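Local coordinates for protein titin heart isoform N2-B (Homo sapiens, PDB 2BK8) that probably serves as one immunoglobulin-like building block, from the M-band region, of the giant muscle protein titin, at residues 14-25 / 56-67. Residues are numbered along the deposited sequence; the frame is centred on the assembly and turned at random.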
loop_
_atom_site.group_PDB
_atom_site.type_symbol
_atom_site.label_atom_id
_atom_site.label_comp_id
_atom_site.label_asym_id
_atom_site.label_seq_id
_atom_site.Cartn_x
_atom_site.Cartn_y
_atom_site.Cartn_z
ATOM N N GLU A 14 10.717 2.924 12.013
ATOM C CA GLU A 14 11.186 3.482 13.275
ATOM C C GLU A 14 10.341 4.698 13.651
ATOM O O GLU A 14 9.975 5.487 12.774
ATOM C CB GLU A 14 12.653 3.907 13.189
ATOM C CG GLU A 14 13.621 2.764 12.988
ATOM C CD GLU A 14 15.062 3.217 13.048
ATOM O OE1 GLU A 14 15.359 4.201 13.764
ATOM O OE2 GLU A 14 15.906 2.579 12.387
ATOM N N GLU A 15 10.075 4.871 14.949
ATOM C CA GLU A 15 9.221 5.978 15.403
ATOM C C GLU A 15 9.731 7.316 14.857
ATOM O O GLU A 15 10.923 7.602 14.946
ATOM C CB GLU A 15 9.130 6.018 16.930
ATOM C CG GLU A 15 8.063 5.077 17.498
ATOM C CD GLU A 15 8.145 4.917 19.005
ATOM O OE1 GLU A 15 8.660 5.846 19.684
ATOM O OE2 GLU A 15 7.696 3.865 19.520
ATOM N N GLY A 16 8.833 8.109 14.270
ATOM C CA GLY A 16 9.216 9.403 13.669
ATOM C C GLY A 16 9.808 9.350 12.275
ATOM O O GLY A 16 10.012 10.386 11.640
ATOM N N GLY A 17 10.079 8.138 11.778
ATOM C CA GLY A 17 10.574 7.974 10.413
ATOM C C GLY A 17 9.470 7.708 9.403
ATOM O O GLY A 17 8.289 8.019 9.661
ATOM N N HIS A 18 9.847 7.129 8.254
ATOM C CA HIS A 18 8.900 6.725 7.216
ATOM C C HIS A 18 9.196 5.312 6.651
ATOM O O HIS A 18 10.291 4.768 6.884
ATOM C CB HIS A 18 8.868 7.795 6.097
ATOM C CG HIS A 18 10.089 7.808 5.212
ATOM N ND1 HIS A 18 11.180 8.601 5.462
ATOM C CD2 HIS A 18 10.374 7.140 4.067
ATOM C CE1 HIS A 18 12.097 8.420 4.527
ATOM N NE2 HIS A 18 11.625 7.547 3.656
ATOM N N VAL A 19 8.236 4.712 5.929
ATOM C CA VAL A 19 8.484 3.500 5.125
ATOM C C VAL A 19 7.757 3.668 3.787
ATOM O O VAL A 19 6.901 4.555 3.667
ATOM C CB VAL A 19 8.022 2.165 5.805
ATOM C CG1 VAL A 19 8.688 1.982 7.182
ATOM C CG2 VAL A 19 6.489 2.069 5.881
ATOM N N LYS A 20 8.069 2.828 2.794
ATOM C CA LYS A 20 7.365 2.832 1.506
ATOM C C LYS A 20 6.929 1.434 1.137
ATOM O O LYS A 20 7.585 0.451 1.529
ATOM C CB LYS A 20 8.294 3.369 0.396
ATOM C CG LYS A 20 9.643 2.628 0.288
ATOM C CD LYS A 20 10.402 2.899 -1.027
ATOM C CE LYS A 20 11.314 1.720 -1.436
ATOM N NZ LYS A 20 12.006 1.056 -0.283
ATOM N N TYR A 21 5.844 1.358 0.366
ATOM C CA TYR A 21 5.384 0.124 -0.251
ATOM C C TYR A 21 5.216 0.342 -1.771
ATOM O O TYR A 21 4.614 1.320 -2.211
ATOM C CB TYR A 21 4.062 -0.380 0.371
ATOM C CG TYR A 21 4.252 -0.762 1.816
ATOM C CD1 TYR A 21 4.846 -1.993 2.171
ATOM C CD2 TYR A 21 3.915 0.131 2.844
ATOM C CE1 TYR A 21 5.057 -2.325 3.528
ATOM C CE2 TYR A 21 4.102 -0.209 4.153
ATOM C CZ TYR A 21 4.693 -1.422 4.492
ATOM O OH TYR A 21 4.902 -1.697 5.832
ATOM N N VAL A 22 5.722 -0.595 -2.554
ATOM C CA VAL A 22 5.679 -0.485 -4.011
ATOM C C VAL A 22 4.996 -1.718 -4.585
ATOM O O VAL A 22 5.430 -2.876 -4.344
ATOM C CB VAL A 22 7.110 -0.357 -4.627
ATOM C CG1 VAL A 22 7.040 -0.424 -6.180
ATOM C CG2 VAL A 22 7.814 0.901 -4.149
ATOM N N CYS A 23 3.948 -1.479 -5.368
ATOM C CA CYS A 23 3.213 -2.571 -5.990
ATOM C C CYS A 23 3.171 -2.370 -7.504
ATOM O O CYS A 23 2.608 -1.385 -8.003
ATOM C CB CYS A 23 1.785 -2.683 -5.407
ATOM S SG CYS A 23 0.780 -4.065 -6.175
ATOM N N LYS A 24 3.759 -3.310 -8.238
ATOM C CA LYS A 24 3.772 -3.249 -9.701
ATOM C C LYS A 24 2.615 -4.074 -10.342
ATOM O O LYS A 24 2.433 -5.245 -10.016
ATOM C CB LYS A 24 5.164 -3.707 -10.209
ATOM C CG LYS A 24 5.526 -3.295 -11.607
ATOM C CD LYS A 24 6.950 -3.749 -11.933
ATOM C CE LYS A 24 7.188 -3.753 -13.425
ATOM N NZ LYS A 24 8.400 -4.514 -13.850
ATOM N N ILE A 25 1.815 -3.424 -11.182
ATOM C CA ILE A 25 0.629 -4.056 -11.810
ATOM C C ILE A 25 0.872 -4.541 -13.235
ATOM O O ILE A 25 1.421 -3.814 -14.066
ATOM C CB ILE A 25 -0.613 -3.103 -11.683
ATOM C CG1 ILE A 25 -0.964 -2.918 -10.202
ATOM C CG2 ILE A 25 -1.836 -3.711 -12.342
ATOM C CD1 ILE A 25 -1.131 -1.454 -9.721
ATOM N N GLY A 56 1.201 1.706 -14.205
ATOM C CA GLY A 56 1.343 0.394 -13.548
ATOM C C GLY A 56 2.158 0.293 -12.282
ATOM O O GLY A 56 2.433 -0.810 -11.774
ATOM N N VAL A 57 2.600 1.436 -11.780
ATOM C CA VAL A 57 3.313 1.463 -10.488
ATOM C C VAL A 57 2.547 2.234 -9.406
ATOM O O VAL A 57 2.363 3.474 -9.501
ATOM C CB VAL A 57 4.754 2.001 -10.662
ATOM C CG1 VAL A 57 5.569 1.879 -9.346
ATOM C CG2 VAL A 57 5.470 1.259 -11.809
ATOM N N ALA A 58 2.103 1.499 -8.381
ATOM C CA ALA A 58 1.484 2.088 -7.172
ATOM C C ALA A 58 2.483 2.234 -6.019
ATOM O O ALA A 58 3.181 1.280 -5.641
ATOM C CB ALA A 58 0.274 1.246 -6.724
ATOM N N ILE A 59 2.526 3.424 -5.418
ATOM C CA ILE A 59 3.455 3.705 -4.321
ATOM C C ILE A 59 2.738 4.363 -3.132
ATOM O O ILE A 59 2.038 5.379 -3.289
ATOM C CB ILE A 59 4.671 4.588 -4.784
ATOM C CG1 ILE A 59 5.404 3.972 -5.981
ATOM C CG2 ILE A 59 5.597 4.903 -3.607
ATOM C CD1 ILE A 59 6.588 4.839 -6.513
ATOM N N LEU A 60 2.868 3.738 -1.968
ATOM C CA LEU A 60 2.397 4.288 -0.699
ATOM C C LEU A 60 3.575 4.639 0.205
ATOM O O LEU A 60 4.383 3.793 0.557
ATOM C CB LEU A 60 1.447 3.304 0.042
ATOM C CG LEU A 60 1.140 3.694 1.508
ATOM C CD1 LEU A 60 0.244 4.951 1.610
ATOM C CD2 LEU A 60 0.478 2.505 2.249
ATOM N N TYR A 61 3.662 5.903 0.598
ATOM C CA TYR A 61 4.641 6.343 1.593
ATOM C C TYR A 61 3.936 6.709 2.893
ATOM O O TYR A 61 3.050 7.569 2.903
ATOM C CB TYR A 61 5.430 7.535 1.082
ATOM C CG TYR A 61 6.717 7.172 0.392
ATOM C CD1 TYR A 61 6.700 6.653 -0.890
ATOM C CD2 TYR A 61 7.945 7.345 1.017
ATOM C CE1 TYR A 61 7.871 6.320 -1.545
ATOM C CE2 TYR A 61 9.137 7.006 0.374
ATOM C CZ TYR A 61 9.085 6.483 -0.909
ATOM O OH TYR A 61 10.238 6.162 -1.611
ATOM N N VAL A 62 4.342 6.051 3.982
ATOM C CA VAL A 62 3.794 6.343 5.336
ATOM C C VAL A 62 4.751 7.184 6.172
ATOM O O VAL A 62 5.883 6.758 6.384
ATOM C CB VAL A 62 3.523 5.040 6.137
ATOM C CG1 VAL A 62 2.866 5.393 7.500
ATOM C CG2 VAL A 62 2.655 4.043 5.329
ATOM N N LYS A 63 4.290 8.359 6.648
ATOM C CA LYS A 63 5.089 9.370 7.374
ATOM C C LYS A 63 4.887 9.376 8.897
ATOM O O LYS A 63 3.887 8.859 9.387
ATOM C CB LYS A 63 4.762 10.773 6.847
ATOM C CG LYS A 63 5.349 11.097 5.483
ATOM C CD LYS A 63 5.087 9.985 4.473
ATOM C CE LYS A 63 6.355 9.696 3.722
ATOM N NZ LYS A 63 6.063 8.992 2.453
ATOM N N ASP A 64 5.804 10.038 9.617
ATOM C CA ASP A 64 5.718 10.241 11.073
ATOM C C ASP A 64 5.299 8.971 11.805
ATOM O O ASP A 64 4.270 8.929 12.463
ATOM C CB ASP A 64 4.748 11.391 11.420
ATOM C CG ASP A 64 5.194 12.724 10.884
ATOM O OD1 ASP A 64 6.213 13.250 11.378
ATOM O OD2 ASP A 64 4.500 13.275 9.997
ATOM N N ILE A 65 6.082 7.908 11.666
ATOM C CA ILE A 65 5.667 6.584 12.181
ATOM C C ILE A 65 5.418 6.580 13.699
ATOM O O ILE A 65 6.142 7.264 14.487
ATOM C CB ILE A 65 6.681 5.459 11.728
ATOM C CG1 ILE A 65 6.539 5.184 10.209
ATOM C CG2 ILE A 65 6.593 4.202 12.662
ATOM C CD1 ILE A 65 5.313 4.424 9.808
ATOM N N THR A 66 4.352 5.893 14.130
ATOM C CA THR A 66 4.114 5.634 15.577
ATOM C C THR A 66 3.824 4.137 15.770
ATOM O O THR A 66 3.638 3.397 14.795
ATOM C CB THR A 66 2.896 6.435 16.198
ATOM O OG1 THR A 66 1.649 5.895 15.697
ATOM C CG2 THR A 66 2.991 7.934 15.908
ATOM N N LYS A 67 3.763 3.688 17.019
ATOM C CA LYS A 67 3.336 2.307 17.315
ATOM C C LYS A 67 1.972 1.940 16.694
ATOM O O LYS A 67 1.743 0.775 16.345
ATOM C CB LYS A 67 3.344 2.047 18.833
ATOM C CG LYS A 67 4.767 1.900 19.413
ATOM C CD LYS A 67 4.720 1.459 20.871
ATOM C CE LYS A 67 6.097 1.327 21.464
ATOM N NZ LYS A 67 6.605 2.664 21.851
#
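Lys20 runs alongside Tyr61, its CB over one face of the phenol ring, displaced toward the rim and 3.5 Å from the ring centroid in a CH-pi contact. CG, set between the backbone N and the carbonyl carbon (chi1 54°), leads the modelled conformer of the lysine on toward Tyr61 OH. His18 lies alongside as well, bringing CD2 to the ring edge, 3.9 Å from Tyr61 CE2. Were Tyr61 an alanine, the aliphatic part of Lys20 and the His18 ring would probably lose the surface they share. Beneath these side chains, strands 19-25 and 57-62 pair antiparallel; Cys23 N meets Ala58 O almost straight on, at 2.9 Å and 174°. The other sheet face turns Val19, Tyr21 and Cys23 inward beside Val62, Leu60 and Ala58, and Trp36 of the facing sheet packs on Tyr21, Ala58 and Leu60. Past the strands, a type II turn, Glu14 to Gly17, receives the Ile65 side chain against Glu14 O and Gly17 O. Gly16 N hydrogen-bonds Ile65 O (2.8 Å), and Ile65 N returns a bond to Gly17 O. Lys67 NZ forms a salt bridge to Glu15 OE2, on its syn lone pair, at 2.8 Å. Such neighbouring strands, B and E, illustrate the immunoglobulin I-set beta-sandwich.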